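Local coordinates for Lin2111 protein (Listeria innocua, PDB 3EDP) that is of unknown function but probably acts as a DNA-binding transcription regulator of the GntR family, at residues M194-S207 against I219-V233. Numbering follows the deposited sequence.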
# COMPACT_ATOMS: atom_id res chain seq x y z
N MSE A 194 -4.76 -22.40 -0.90
CA MSE A 194 -3.31 -22.25 -1.02
C MSE A 194 -2.62 -23.59 -0.89
O MSE A 194 -1.40 -23.68 -0.95
CB MSE A 194 -2.79 -21.30 0.05
CG MSE A 194 -3.34 -19.88 -0.06
SE MSE A 194 -3.00 -18.84 1.54
CE MSE A 194 -1.04 -18.73 1.46
N HIS A 195 -3.43 -24.63 -0.69
CA HIS A 195 -2.93 -25.99 -0.62
C HIS A 195 -1.90 -26.14 0.49
O HIS A 195 -0.76 -26.56 0.26
CB HIS A 195 -2.37 -26.43 -1.97
CG HIS A 195 -3.39 -26.35 -3.08
ND1 HIS A 195 -3.54 -25.24 -3.88
CD2 HIS A 195 -4.32 -27.24 -3.49
CE1 HIS A 195 -4.50 -25.45 -4.75
NE2 HIS A 195 -5.00 -26.66 -4.54
N LEU A 196 -2.31 -25.77 1.69
CA LEU A 196 -1.50 -25.91 2.88
C LEU A 196 -2.14 -26.95 3.80
O LEU A 196 -3.29 -27.35 3.60
CB LEU A 196 -1.37 -24.57 3.61
CG LEU A 196 -0.62 -23.47 2.85
CD1 LEU A 196 -0.49 -22.21 3.70
CD2 LEU A 196 0.76 -23.95 2.41
N ASN A 197 -1.39 -27.39 4.81
CA ASN A 197 -1.93 -28.30 5.82
C ASN A 197 -2.40 -27.51 7.02
O ASN A 197 -1.93 -26.40 7.26
CB ASN A 197 -0.87 -29.31 6.25
CG ASN A 197 -0.39 -30.18 5.11
OD1 ASN A 197 -1.12 -30.40 4.14
ND2 ASN A 197 0.83 -30.67 5.22
N GLU A 198 -3.34 -28.06 7.78
CA GLU A 198 -3.79 -27.39 8.99
C GLU A 198 -2.61 -26.98 9.85
O GLU A 198 -1.66 -27.75 10.03
CB GLU A 198 -4.75 -28.27 9.80
CG GLU A 198 -6.21 -27.90 9.63
CD GLU A 198 -7.05 -28.23 10.85
OE1 GLU A 198 -6.99 -29.39 11.32
OE2 GLU A 198 -7.76 -27.34 11.34
N ASN A 199 -2.67 -25.76 10.37
CA ASN A 199 -1.66 -25.26 11.29
C ASN A 199 -0.30 -24.97 10.65
O ASN A 199 0.67 -24.69 11.35
CB ASN A 199 -1.52 -26.19 12.50
CG ASN A 199 -2.81 -26.33 13.27
OD1 ASN A 199 -3.09 -27.38 13.85
ND2 ASN A 199 -3.63 -25.29 13.25
N ASP A 200 -0.24 -25.03 9.33
CA ASP A 200 0.92 -24.49 8.62
C ASP A 200 0.96 -22.99 8.92
O ASP A 200 -0.09 -22.36 9.01
CB ASP A 200 0.82 -24.74 7.11
CG ASP A 200 1.34 -26.12 6.71
OD1 ASP A 200 1.93 -26.81 7.58
OD2 ASP A 200 1.16 -26.52 5.54
N PRO A 201 2.16 -22.43 9.10
CA PRO A 201 2.30 -20.99 9.38
C PRO A 201 2.06 -20.14 8.15
O PRO A 201 2.55 -20.45 7.06
CB PRO A 201 3.76 -20.85 9.81
CG PRO A 201 4.46 -22.00 9.19
CD PRO A 201 3.46 -23.12 9.07
N VAL A 202 1.32 -19.05 8.33
CA VAL A 202 0.96 -18.18 7.22
C VAL A 202 1.17 -16.71 7.57
O VAL A 202 0.83 -16.29 8.67
CB VAL A 202 -0.52 -18.41 6.83
CG1 VAL A 202 -0.97 -17.37 5.81
CG2 VAL A 202 -0.72 -19.82 6.30
N PHE A 203 1.75 -15.95 6.64
CA PHE A 203 1.81 -14.49 6.79
C PHE A 203 0.44 -13.91 6.44
O PHE A 203 -0.13 -14.24 5.41
CB PHE A 203 2.84 -13.85 5.84
CG PHE A 203 4.27 -14.07 6.23
CD1 PHE A 203 4.76 -13.64 7.45
CD2 PHE A 203 5.15 -14.68 5.34
CE1 PHE A 203 6.08 -13.83 7.80
CE2 PHE A 203 6.48 -14.87 5.67
CZ PHE A 203 6.95 -14.45 6.91
N LYS A 204 -0.09 -13.06 7.31
CA LYS A 204 -1.31 -12.34 7.00
C LYS A 204 -1.03 -10.83 7.01
O LYS A 204 -0.70 -10.25 8.04
CB LYS A 204 -2.42 -12.69 8.00
CG LYS A 204 -3.71 -11.89 7.80
CD LYS A 204 -4.67 -12.11 8.95
CE LYS A 204 -6.04 -11.50 8.68
NZ LYS A 204 -6.90 -11.62 9.88
N LEU A 205 -1.14 -10.23 5.83
CA LEU A 205 -0.92 -8.80 5.66
C LEU A 205 -2.27 -8.12 5.53
O LEU A 205 -2.96 -8.26 4.51
CB LEU A 205 -0.09 -8.56 4.39
CG LEU A 205 0.15 -7.11 3.95
CD1 LEU A 205 0.97 -6.35 5.01
CD2 LEU A 205 0.83 -7.06 2.58
N SER A 206 -2.68 -7.39 6.57
CA SER A 206 -3.96 -6.71 6.53
C SER A 206 -3.76 -5.26 6.12
O SER A 206 -2.85 -4.59 6.60
CB SER A 206 -4.66 -6.78 7.90
OG SER A 206 -4.86 -8.12 8.30
N SER A 207 -4.59 -4.79 5.20
CA SER A 207 -4.51 -3.41 4.72
C SER A 207 -5.85 -2.72 4.90
O SER A 207 -6.90 -3.27 4.54
CB SER A 207 -4.11 -3.37 3.25
OG SER A 207 -2.92 -4.08 2.99
N ILE A 219 -10.90 -2.66 2.69
CA ILE A 219 -10.04 -3.54 3.46
C ILE A 219 -9.55 -4.67 2.58
O ILE A 219 -10.32 -5.22 1.78
CB ILE A 219 -10.81 -4.19 4.63
CG1 ILE A 219 -11.31 -3.12 5.60
CG2 ILE A 219 -9.91 -5.18 5.35
CD1 ILE A 219 -12.29 -3.66 6.60
N GLN A 220 -8.28 -5.03 2.74
CA GLN A 220 -7.71 -6.17 2.04
C GLN A 220 -6.94 -7.07 3.00
O GLN A 220 -6.22 -6.59 3.88
CB GLN A 220 -6.76 -5.71 0.94
CG GLN A 220 -6.12 -6.83 0.14
CD GLN A 220 -5.29 -6.29 -1.02
OE1 GLN A 220 -4.91 -5.12 -1.02
NE2 GLN A 220 -5.04 -7.12 -2.03
N TYR A 221 -7.11 -8.38 2.84
CA TYR A 221 -6.33 -9.35 3.58
C TYR A 221 -5.58 -10.17 2.56
O TYR A 221 -6.18 -10.70 1.63
CB TYR A 221 -7.21 -10.26 4.44
CG TYR A 221 -8.05 -9.52 5.45
CD1 TYR A 221 -7.46 -8.95 6.57
CD2 TYR A 221 -9.42 -9.40 5.29
CE1 TYR A 221 -8.22 -8.26 7.51
CE2 TYR A 221 -10.19 -8.73 6.23
CZ TYR A 221 -9.59 -8.17 7.34
OH TYR A 221 -10.35 -7.50 8.26
N HIS A 222 -4.27 -10.24 2.72
CA HIS A 222 -3.43 -11.00 1.80
C HIS A 222 -2.69 -12.07 2.60
O HIS A 222 -2.14 -11.79 3.67
CB HIS A 222 -2.45 -10.06 1.09
CG HIS A 222 -1.40 -10.77 0.30
ND1 HIS A 222 -1.64 -11.30 -0.95
CD2 HIS A 222 -0.10 -11.03 0.57
CE1 HIS A 222 -0.54 -11.86 -1.41
NE2 HIS A 222 0.41 -11.71 -0.51
N TYR A 223 -2.68 -13.29 2.09
CA TYR A 223 -2.08 -14.42 2.80
C TYR A 223 -0.99 -15.07 1.97
O TYR A 223 -1.18 -15.29 0.77
CB TYR A 223 -3.14 -15.48 3.12
CG TYR A 223 -4.30 -15.00 3.97
CD1 TYR A 223 -4.27 -15.15 5.35
CD2 TYR A 223 -5.41 -14.42 3.39
CE1 TYR A 223 -5.33 -14.73 6.13
CE2 TYR A 223 -6.47 -13.99 4.16
CZ TYR A 223 -6.43 -14.15 5.53
OH TYR A 223 -7.48 -13.73 6.30
N GLU A 224 0.13 -15.39 2.62
CA GLU A 224 1.22 -16.09 1.96
C GLU A 224 1.79 -17.16 2.88
O GLU A 224 1.87 -16.97 4.09
CB GLU A 224 2.37 -15.13 1.61
CG GLU A 224 2.06 -14.14 0.52
CD GLU A 224 3.24 -13.20 0.24
OE1 GLU A 224 4.35 -13.43 0.78
OE2 GLU A 224 3.05 -12.23 -0.53
N ASP A 225 2.19 -18.27 2.28
CA ASP A 225 2.89 -19.34 2.98
C ASP A 225 4.13 -18.75 3.68
O ASP A 225 4.93 -18.07 3.06
CB ASP A 225 3.28 -20.42 1.97
CG ASP A 225 3.92 -21.63 2.62
OD1 ASP A 225 4.15 -21.62 3.85
OD2 ASP A 225 4.20 -22.59 1.87
N ALA A 226 4.27 -18.99 4.98
CA ALA A 226 5.41 -18.46 5.73
C ALA A 226 6.54 -19.48 5.90
O ALA A 226 7.55 -19.19 6.54
CB ALA A 226 4.96 -17.92 7.09
N GLU A 227 6.39 -20.66 5.34
CA GLU A 227 7.43 -21.67 5.48
C GLU A 227 8.74 -21.15 4.91
O GLU A 227 8.75 -20.44 3.90
CB GLU A 227 7.04 -22.98 4.79
CG GLU A 227 8.09 -24.08 4.94
CD GLU A 227 7.81 -25.29 4.07
OE1 GLU A 227 6.80 -25.98 4.32
OE2 GLU A 227 8.60 -25.54 3.14
N SER A 228 9.84 -21.49 5.57
CA SER A 228 11.16 -21.08 5.12
C SER A 228 12.16 -22.17 5.45
O SER A 228 11.94 -22.99 6.35
CB SER A 228 11.56 -19.76 5.80
OG SER A 228 12.91 -19.41 5.53
N THR A 229 13.27 -22.18 4.72
CA THR A 229 14.37 -23.07 5.05
C THR A 229 15.28 -22.44 6.10
O THR A 229 16.23 -23.07 6.56
CB THR A 229 15.20 -23.44 3.81
OG1 THR A 229 15.63 -22.24 3.15
CG2 THR A 229 14.37 -24.27 2.83
N LYS A 230 14.96 -21.21 6.50
CA LYS A 230 15.81 -20.44 7.42
C LYS A 230 15.31 -20.42 8.86
O LYS A 230 16.04 -20.05 9.78
CB LYS A 230 15.97 -18.99 6.92
CG LYS A 230 17.03 -18.81 5.83
CD LYS A 230 16.88 -19.86 4.73
CE LYS A 230 18.22 -20.15 4.04
NZ LYS A 230 18.22 -21.44 3.28
N TYR A 231 14.05 -20.80 9.06
CA TYR A 231 13.49 -20.83 10.41
C TYR A 231 12.33 -21.80 10.45
O TYR A 231 11.85 -22.26 9.42
CB TYR A 231 13.02 -19.42 10.82
CG TYR A 231 12.01 -18.81 9.86
CD1 TYR A 231 10.68 -19.22 9.89
CD2 TYR A 231 12.40 -17.85 8.93
CE1 TYR A 231 9.75 -18.68 9.01
CE2 TYR A 231 11.47 -17.30 8.04
CZ TYR A 231 10.15 -17.72 8.09
OH TYR A 231 9.23 -17.19 7.22
N VAL A 232 11.87 -22.10 11.66
CA VAL A 232 10.60 -22.78 11.83
C VAL A 232 9.75 -22.00 12.84
O VAL A 232 10.28 -21.42 13.79
CB VAL A 232 10.80 -24.22 12.33
CG1 VAL A 232 9.47 -24.85 12.71
CG2 VAL A 232 11.50 -25.06 11.27
N VAL A 233 8.45 -21.96 12.61
CA VAL A 233 7.54 -21.32 13.55
C VAL A 233 6.82 -22.37 14.40
O VAL A 233 6.05 -23.18 13.89
CB VAL A 233 6.50 -20.43 12.83
CG1 VAL A 233 5.61 -19.70 13.83
CG2 VAL A 233 7.20 -19.44 11.92
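F203 lies with one ring face under the methyl of A226, a CH-pi contact with A226 CB 3.8 Å from the ring centroid. Its CG is anti to the carbonyl carbon (chi1 -73°), which sets the ring beneath A226, with CD2 and CE2 nearest its methyl. The hydroxyl of Y231 comes from the opposite direction and sets OH 3.6 Å from F203 CZ. That hydroxyl is fixed by its bond to A226 O. On the other face of the sheet, K204 runs extended beside the Y223 ring, pointing the same way. Its CE lies 3.6 Å from both Y223 OH and Y221 CD1. S206 OG meets the Y221 ring at its edge, in plane. The bent chain of selenomethionine M194 crosses Y223 at about a right angle, with SE 3.7 Å from Y223 CB. Back on the face of F203 and L205, H222 NE2 gives a nearly straight bond to E224 OE2 (2.7 Å) in its own ring plane, while ND1 bonds D141. Paired backbone bonds link F203 with E224, L205 with H222 and S207 with Q220. Beyond them A226 N bonds P201 O. Y231 and V232 pair with a strand of the second subunit. This is an antiparallel beta hairpin, formed by strands 201-211 and 215-225 in the sheet of the UTRA domain.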